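Local coordinates for protein amidase, hydantoinase/carbamoylase family (Burkholderia ambifaria, PDB 5TP4) that probably hydrolyses non-peptide carbon-nitrogen bonds, such as those of N-carbamoyl-L-amino acids, as a zinc-dependent amidase of the peptidase M20 family, at residues B[212-217]-B[357-362]; B[334-339]-B[371-376]. All coordinates share one frame; numbering follows the deposited sequence.

Contact 1 (B[212-217]-B[357-362])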
ATOM      1  N   ILE B 212     -15.569  30.543 -18.163  1.00 11.08           N
ATOM      2  CA  ILE B 212     -16.638  30.480 -17.161  1.00 10.74           C
ATOM      3  C   ILE B 212     -17.158  29.052 -17.043  1.00 10.69           C
ATOM      4  O   ILE B 212     -17.707  28.504 -18.002  1.00 12.77           O
ATOM      5  CB  ILE B 212     -17.797  31.426 -17.500  1.00 11.33           C
ATOM      6  CG1 ILE B 212     -17.284  32.873 -17.671  1.00 11.43           C
ATOM      7  CG2 ILE B 212     -18.912  31.330 -16.379  1.00  9.95           C
ATOM      8  CD1 ILE B 212     -16.649  33.470 -16.366  1.00  9.98           C
ATOM      9  N   GLY B 213     -17.016  28.464 -15.852  1.00 10.86           N
ATOM     10  CA  GLY B 213     -17.697  27.214 -15.580  1.00 12.45           C
ATOM     11  C   GLY B 213     -19.056  27.516 -14.977  1.00 12.05           C
ATOM     12  O   GLY B 213     -19.145  28.131 -13.912  1.00 10.56           O
ATOM     13  N   ILE B 214     -20.119  27.135 -15.677  1.00  7.16           N
ATOM     14  CA  ILE B 214     -21.502  27.277 -15.196  1.00  7.36           C
ATOM     15  C   ILE B 214     -21.767  26.050 -14.328  1.00  9.06           C
ATOM     16  O   ILE B 214     -22.044  24.968 -14.839  1.00 10.41           O
ATOM     17  CB  ILE B 214     -22.494  27.378 -16.355  1.00  9.74           C
ATOM     18  CG1 ILE B 214     -22.199  28.592 -17.231  1.00 11.98           C
ATOM     19  CG2 ILE B 214     -23.944  27.487 -15.818  1.00 10.92           C
ATOM     20  CD1 ILE B 214     -22.729  28.442 -18.656  1.00 15.33           C
ATOM     21  N   VAL B 215     -21.664  26.193 -13.005  1.00  8.51           N
ATOM     22  CA  VAL B 215     -21.613  25.001 -12.156  1.00  6.68           C
ATOM     23  C   VAL B 215     -23.023  24.474 -11.946  1.00 11.33           C
ATOM     24  O   VAL B 215     -23.925  25.225 -11.560  1.00 11.94           O
ATOM     25  CB  VAL B 215     -20.917  25.298 -10.813  1.00  6.99           C
ATOM     26  CG1 VAL B 215     -20.701  24.011 -10.088  1.00  9.82           C
ATOM     27  CG2 VAL B 215     -19.564  25.980 -11.029  1.00  6.60           C
ATOM     28  N   THR B 216     -23.212  23.172 -12.160  1.00 11.65           N
ATOM     29  CA  THR B 216     -24.560  22.625 -12.121  1.00  9.79           C
ATOM     30  C   THR B 216     -24.948  22.042 -10.766  1.00 12.19           C
ATOM     31  O   THR B 216     -26.149  21.914 -10.488  1.00 10.97           O
ATOM     32  CB  THR B 216     -24.732  21.566 -13.225  1.00 12.45           C
ATOM     33  OG1 THR B 216     -23.812  20.497 -13.037  1.00 12.84           O
ATOM     34  CG2 THR B 216     -24.435  22.182 -14.563  1.00 19.54           C
ATOM     35  N   GLY B 217     -23.986  21.720  -9.924  1.00 12.02           N
ATOM     36  CA  GLY B 217     -24.257  21.035  -8.677  1.00 11.13           C
ATOM     37  C   GLY B 217     -23.041  20.231  -8.270  1.00 11.48           C
ATOM     38  O   GLY B 217     -21.978  20.339  -8.872  1.00 10.87           O
ATOM     39  N   ASN B 357     -17.817  29.483 -22.212  1.00 11.38           N
ATOM     40  CA  ASN B 357     -18.517  28.969 -21.044  1.00 10.98           C
ATOM     41  C   ASN B 357     -18.899  27.516 -21.277  1.00 14.29           C
ATOM     42  O   ASN B 357     -19.162  27.099 -22.409  1.00 14.87           O
ATOM     43  CB  ASN B 357     -19.769  29.823 -20.723  1.00  9.29           C
ATOM     44  CG  ASN B 357     -20.802  29.793 -21.838  1.00 19.10           C
ATOM     45  OD1 ASN B 357     -21.681  28.936 -21.843  1.00 15.75           O
ATOM     46  ND2 ASN B 357     -20.694  30.719 -22.801  1.00 13.91           N
ATOM     47  N   GLU B 358     -18.968  26.750 -20.189  1.00 12.65           N
ATOM     48  CA  GLU B 358     -19.512  25.402 -20.294  1.00 16.17           C
ATOM     49  C   GLU B 358     -20.109  24.989 -18.960  1.00 10.70           C
ATOM     50  O   GLU B 358     -19.673  25.435 -17.892  1.00 11.90           O
ATOM     51  CB  GLU B 358     -18.465  24.374 -20.744  1.00 20.36           C
ATOM     52  CG  GLU B 358     -17.354  24.050 -19.755  1.00 17.60           C
ATOM     53  CD  GLU B 358     -16.255  23.166 -20.390  1.00 23.07           C
ATOM     54  OE1 GLU B 358     -16.421  21.924 -20.413  1.00 25.41           O
ATOM     55  OE2 GLU B 358     -15.243  23.713 -20.884  1.00 26.44           O
ATOM     56  N   ARG B 359     -21.123  24.132 -19.035  1.00 11.81           N
ATOM     57  CA  ARG B 359     -21.677  23.525 -17.831  0.59 10.14           C
ATOM     58  C   ARG B 359     -20.681  22.521 -17.262  1.00 11.30           C
ATOM     59  O   ARG B 359     -20.021  21.783 -18.010  1.00 11.73           O
ATOM     60  CB  ARG B 359     -23.011  22.845 -18.141  0.59 13.17           C
ATOM     61  CG  ARG B 359     -24.119  23.834 -18.411  0.59 18.16           C
ATOM     62  CD  ARG B 359     -25.399  23.150 -18.853  0.59 24.39           C
ATOM     63  NE  ARG B 359     -26.051  22.371 -17.801  0.59 25.37           N
ATOM     64  CZ  ARG B 359     -26.903  22.864 -16.905  0.59 22.46           C
ATOM     65  NH1 ARG B 359     -27.198  24.153 -16.895  0.59 14.99           N
ATOM     66  NH2 ARG B 359     -27.452  22.056 -16.003  0.59 27.92           N
ATOM     67  N   ILE B 360     -20.540  22.515 -15.933  1.00 10.19           N
ATOM     68  CA  ILE B 360     -19.542  21.671 -15.281  1.00 10.82           C
ATOM     69  C   ILE B 360     -20.044  21.322 -13.886  1.00 11.97           C
ATOM     70  O   ILE B 360     -20.734  22.112 -13.248  1.00 10.11           O
ATOM     71  CB  ILE B 360     -18.191  22.432 -15.233  1.00 12.50           C
ATOM     72  CG1 ILE B 360     -17.076  21.583 -14.619  1.00 13.62           C
ATOM     73  CG2 ILE B 360     -18.337  23.736 -14.418  1.00 13.49           C
ATOM     74  CD1 ILE B 360     -15.664  22.132 -14.986  1.00 14.75           C
ATOM     75  N   VAL B 361     -19.731  20.124 -13.420  1.00 12.25           N
ATOM     76  CA  VAL B 361     -20.127  19.746 -12.064  1.00  9.44           C
ATOM     77  C   VAL B 361     -19.016  20.162 -11.102  1.00 15.06           C
ATOM     78  O   VAL B 361     -17.838  20.195 -11.473  1.00 15.61           O
ATOM     79  CB  VAL B 361     -20.431  18.228 -11.998  1.00 11.30           C
ATOM     80  CG1 VAL B 361     -19.147  17.396 -12.083  1.00 17.82           C
ATOM     81  CG2 VAL B 361     -21.253  17.890 -10.764  1.00 15.54           C
ATOM     82  N   SER B 362     -19.375  20.514  -9.862  1.00 11.31           N
ATOM     83  CA  SER B 362     -18.353  20.749  -8.848  1.00 12.17           C
ATOM     84  C   SER B 362     -17.826  19.414  -8.346  1.00 14.24           C
ATOM     85  O   SER B 362     -18.574  18.620  -7.759  1.00 14.33           O
ATOM     86  CB  SER B 362     -18.903  21.590  -7.698  1.00 12.70           C
ATOM     87  OG  SER B 362     -17.872  21.745  -6.724  1.00 15.27           O
TER
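Ile214 N donates to Glu358 O at 2.8 Å, and Glu358 N in turn to Ile212 O. The short segments 212-217 and 357-362 run parallel, their axes 43° apart, a strong twist, in the zinc-domain sheet of an M20-family enzyme. Further on, Ile360 N donates to Ile214 O and Thr216 N to Ile360 O.

The tight side is the one carrying Val215 and Ile360. With no side chain at Gly213, CG2 of Ile360 sits directly on its CA at 3.7 Å, while CG1 of Val215, anti to its backbone N (chi1 -171°), meets Ser362 CB. Phe381 of strand 377-382 packs on these three side chains. Ile214 serves the other face, its CD1 beside Asn357 OD1, whose ND2 bonds to Tyr355 O, and its body against Val343 and Ala347 of helix 340-353.

Farther along that face the packing thins toward solvent. In the conformer described, one of two modelled, the exposed Arg359 bends at chi3 (69°) to lay one guanidinium face over Thr216 CG2, 3.2 Å from the plane near the rim, so this contact is probably not constant.

Gly217, whose backbone angles call for glycine, ends the run by offering its O to Ser362 N at 2.8 Å. The register is thus set by main-chain N-H...O bonds, and the bare Gly213 lets an isoleucine methyl lie against the neighbouring backbone.

Contact 2 (B[334-339]-B[371-376]). With EDO (1,2-ethanediol), chain T.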
ATOM      1  N   PRO B 334     -25.058  12.501  -1.071  1.00 18.24           N
ATOM      2  CA  PRO B 334     -26.000  12.588  -2.188  1.00 14.17           C
ATOM      3  C   PRO B 334     -25.569  13.632  -3.205  1.00 13.12           C
ATOM      4  O   PRO B 334     -24.843  14.576  -2.900  1.00 14.66           O
ATOM      5  CB  PRO B 334     -27.305  13.016  -1.511  1.00 16.73           C
ATOM      6  CG  PRO B 334     -26.813  13.877  -0.350  1.00 14.93           C
ATOM      7  CD  PRO B 334     -25.526  13.224   0.129  1.00 20.56           C
ATOM      8  N   ALA B 335     -26.058  13.458  -4.427  1.00 11.66           N
ATOM      9  CA  ALA B 335     -25.909  14.524  -5.407  1.00 10.31           C
ATOM     10  C   ALA B 335     -26.597  15.781  -4.890  1.00 14.98           C
ATOM     11  O   ALA B 335     -27.569  15.720  -4.137  1.00 15.75           O
ATOM     12  CB  ALA B 335     -26.507  14.111  -6.754  1.00 17.11           C
ATOM     13  N   THR B 336     -26.081  16.928  -5.293  1.00 10.76           N
ATOM     14  CA  THR B 336     -26.558  18.221  -4.796  1.00 11.37           C
ATOM     15  C   THR B 336     -26.772  19.157  -5.972  1.00  9.09           C
ATOM     16  O   THR B 336     -25.907  19.966  -6.307  1.00 10.49           O
ATOM     17  CB  THR B 336     -25.565  18.822  -3.794  1.00 12.54           C
ATOM     18  OG1 THR B 336     -25.173  17.800  -2.860  1.00 13.77           O
ATOM     19  CG2 THR B 336     -26.229  19.974  -3.032  1.00 12.26           C
ATOM     20  N   PRO B 337     -27.930  19.087  -6.619  1.00 12.10           N
ATOM     21  CA  PRO B 337     -28.195  20.014  -7.727  1.00 11.76           C
ATOM     22  C   PRO B 337     -28.334  21.454  -7.247  1.00 10.17           C
ATOM     23  O   PRO B 337     -28.886  21.728  -6.175  1.00 11.75           O
ATOM     24  CB  PRO B 337     -29.510  19.497  -8.319  1.00 14.63           C
ATOM     25  CG  PRO B 337     -30.111  18.673  -7.240  1.00 20.84           C
ATOM     26  CD  PRO B 337     -28.984  18.071  -6.483  1.00 15.50           C
ATOM     27  N   PHE B 338     -27.819  22.369  -8.059  1.00 10.26           N
ATOM     28  CA  PHE B 338     -28.000  23.793  -7.813  1.00  7.97           C
ATOM     29  C   PHE B 338     -29.316  24.270  -8.429  1.00 10.81           C
ATOM     30  O   PHE B 338     -29.996  23.546  -9.153  1.00 12.98           O
ATOM     31  CB  PHE B 338     -26.797  24.574  -8.360  1.00  8.16           C
ATOM     32  CG  PHE B 338     -25.532  24.361  -7.588  1.00  8.52           C
ATOM     33  CD1 PHE B 338     -25.573  23.829  -6.301  1.00 10.92           C
ATOM     34  CD2 PHE B 338     -24.308  24.697  -8.144  1.00 10.41           C
ATOM     35  CE1 PHE B 338     -24.397  23.618  -5.582  1.00  9.66           C
ATOM     36  CE2 PHE B 338     -23.119  24.517  -7.434  1.00  9.49           C
ATOM     37  CZ  PHE B 338     -23.158  23.970  -6.145  1.00  8.41           C
ATOM     38  N   ASP B 339     -29.703  25.497  -8.094  1.00  9.07           N
ATOM     39  CA  ASP B 339     -31.014  25.996  -8.483  1.00 11.28           C
ATOM     40  C   ASP B 339     -31.000  26.379  -9.953  1.00 10.42           C
ATOM     41  O   ASP B 339     -30.177  27.199 -10.362  1.00 11.18           O
ATOM     42  CB  ASP B 339     -31.364  27.211  -7.633  1.00 10.64           C
ATOM     43  CG  ASP B 339     -32.652  27.849  -8.061  1.00 11.97           C
ATOM     44  OD1 ASP B 339     -33.718  27.253  -7.749  1.00 16.00           O
ATOM     45  OD2 ASP B 339     -32.593  28.918  -8.703  1.00 10.96           O
ATOM     46  N   LEU B 371     -25.358  25.191   1.265  1.00  9.04           N
ATOM     47  CA  LEU B 371     -26.391  26.211   1.061  1.00 10.56           C
ATOM     48  C   LEU B 371     -27.452  25.733   0.080  1.00 13.38           C
ATOM     49  O   LEU B 371     -28.645  26.014   0.261  1.00 12.02           O
ATOM     50  CB  LEU B 371     -25.783  27.521   0.557  1.00  9.99           C
ATOM     51  CG  LEU B 371     -25.343  28.526   1.636  1.00 10.14           C
ATOM     52  CD1 LEU B 371     -26.524  29.174   2.392  1.00  9.48           C
ATOM     53  CD2 LEU B 371     -24.385  27.908   2.673  1.00 11.28           C
ATOM     54  N   ALA B 372     -27.041  24.998  -0.960  1.00 10.55           N
ATOM     55  CA  ALA B 372     -27.967  24.598  -2.022  1.00 12.32           C
ATOM     56  C   ALA B 372     -29.084  23.715  -1.512  1.00 12.79           C
ATOM     57  O   ALA B 372     -30.141  23.637  -2.153  1.00 15.66           O
ATOM     58  CB  ALA B 372     -27.223  23.854  -3.132  1.00  9.49           C
ATOM     59  N   ARG B 373     -28.873  23.044  -0.385  1.00 10.63           N
ATOM     60  CA  ARG B 373     -29.909  22.195   0.171  1.00 11.93           C
ATOM     61  C   ARG B 373     -30.977  22.994   0.897  1.00 14.06           C
ATOM     62  O   ARG B 373     -32.020  22.427   1.236  1.00 18.13           O
ATOM     63  CB  ARG B 373     -29.285  21.158   1.091  1.00 15.02           C
ATOM     64  CG  ARG B 373     -28.369  20.214   0.312  1.00 12.27           C
ATOM     65  CD  ARG B 373     -27.541  19.316   1.238  1.00 14.97           C
ATOM     66  NE  ARG B 373     -26.626  18.507   0.436  1.00 15.39           N
ATOM     67  CZ  ARG B 373     -25.458  18.044   0.867  1.00 17.29           C
ATOM     68  NH1 ARG B 373     -25.061  18.293   2.118  1.00 17.19           N
ATOM     69  NH2 ARG B 373     -24.688  17.335   0.042  1.00 13.11           N
ATOM     70  N   ARG B 374     -30.759  24.294   1.097  1.00 11.99           N
ATOM     71  CA  ARG B 374     -31.695  25.113   1.859  1.00 14.42           C
ATOM     72  C   ARG B 374     -32.146  26.340   1.076  1.00 14.99           C
ATOM     73  O   ARG B 374     -33.257  26.820   1.303  1.00 15.09           O
ATOM     74  CB  ARG B 374     -31.063  25.549   3.188  1.00 20.87           C
ATOM     75  CG  ARG B 374     -31.114  24.494   4.296  1.00 33.02           C
ATOM     76  CD  ARG B 374     -32.526  24.350   4.886  1.00 43.45           C
ATOM     77  NE  ARG B 374     -33.022  25.601   5.471  1.00 53.09           N
ATOM     78  CZ  ARG B 374     -33.181  25.829   6.778  1.00 55.43           C
ATOM     79  NH1 ARG B 374     -32.896  24.888   7.673  1.00 51.78           N
ATOM     80  NH2 ARG B 374     -33.645  27.004   7.193  1.00 56.58           N
ATOM     81  N   VAL B 375     -31.300  26.902   0.214  1.00 10.69           N
ATOM     82  CA  VAL B 375     -31.671  28.133  -0.485  1.00 11.77           C
ATOM     83  C   VAL B 375     -31.218  28.050  -1.938  1.00 11.04           C
ATOM     84  O   VAL B 375     -30.303  27.285  -2.278  1.00 14.53           O
ATOM     85  CB  VAL B 375     -31.074  29.381   0.190  1.00 20.53           C
ATOM     86  CG1 VAL B 375     -31.248  29.338   1.721  1.00 29.40           C
ATOM     87  CG2 VAL B 375     -29.660  29.507  -0.151  1.00 15.30           C
ATOM     88  N   PRO B 376     -31.873  28.806  -2.829  1.00 10.16           N
ATOM     89  CA  PRO B 376     -31.448  28.810  -4.239  1.00  9.78           C
ATOM     90  C   PRO B 376     -30.000  29.248  -4.387  1.00  8.55           C
ATOM     91  O   PRO B 376     -29.603  30.316  -3.913  1.00 11.15           O
ATOM     92  CB  PRO B 376     -32.412  29.804  -4.896  1.00 14.73           C
ATOM     93  CG  PRO B 376     -33.602  29.785  -4.033  1.00 16.00           C
ATOM     94  CD  PRO B 376     -33.097  29.613  -2.631  1.00 13.63           C
TER
HETATM   95  C1  EDO T 505     -21.858  16.918  -3.140  1.00 13.84           C
HETATM   96  O1  EDO T 505     -22.983  16.776  -4.027  1.00 15.95           O
HETATM   97  C2  EDO T 505     -21.696  15.646  -2.314  1.00 17.76           C
HETATM   98  O2  EDO T 505     -22.844  15.447  -1.472  1.00 18.30           O
HETATM   99  O   HOH W   1     -28.229  17.131  -1.579  1.00 14.46           O
HETATM  100  O   HOH W   2     -29.985  20.851  -3.797  1.00 26.37           O
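Ala372 presses its CB against the edge of the Phe338 ring, near the ring plane, 3.6 Å from CD1. The contact joins the end of strand 324-337 to the turn that closes helix 367-372, within the alpha/beta domain of the M20 fold. Beside this apolar point lies a polar one: Arg373 NH2 donates to Thr336 OG1 at 3.0 Å, with an N-H...O angle of 149° and the hydroxyl 21° out of the guanidinium plane. The two side chains meet at about a right angle. Arg373 arrives there because its chain is extended from CG to NE (chi3 -176°), which also brings its CG and NE alongside Thr336 CG2. At the far end Asp339 and Pro376 lie side by side, with Asp339 CG 3.7 Å from Pro376 CB.

Two waters form the next shell. One accepts from Arg373 NE and donates to Ala335 O, so NE and NH2 are both tied, through different partners, to segment 334-339. The other bridges the carbonyls of Pro337 and Ala372.

Farther out, Ala368 and Ile369 of the helix, Val215, and Thr377 and Met379 of strand 377-382 pack round the Phe338 ring and probably help to position it. Asp339 is the N-cap of helix 340-353: its OD2 accepts from Cys342 N, fixing the carboxylate next to the proline. Leu371 O takes both Arg374 N and Val375 N, drawing the chain into the turn before Pro376.

An ethanediol, probably from the crystallisation liquor, meets the same first-shell atoms, Thr336 OG1 and Arg373 NH2; its O2 lies in the guanidinium plane, 3.0 Å from Arg373 NH2, and donates to Pro334 O at 2.6 Å.

Overall arrangement
The centres of contacts 1 and 2 lie 14 Å apart, and the two contacts meet where Phe338 joins strand 212-229: its N is 3.0 Å from Thr216 O, probably a hydrogen bond, and its CD2 is 3.5 Å from Gly217 N. Strands 212-229 and 324-337 are antiparallel neighbours in the large mixed sheet. Along the chain the segments alternate, in the order 212-217, 334-339, 357-362, 371-376, with helix 340-353 joining the second to the third and strand 357-362 followed by helix 367-372. Contact 1 joins segments 140 residues apart, contact 2 segments 32 apart, both in the vicinity of the zinc site: the side chains of Ser362 and Phe338 lie about 9 and 12 Å from a zinc ion.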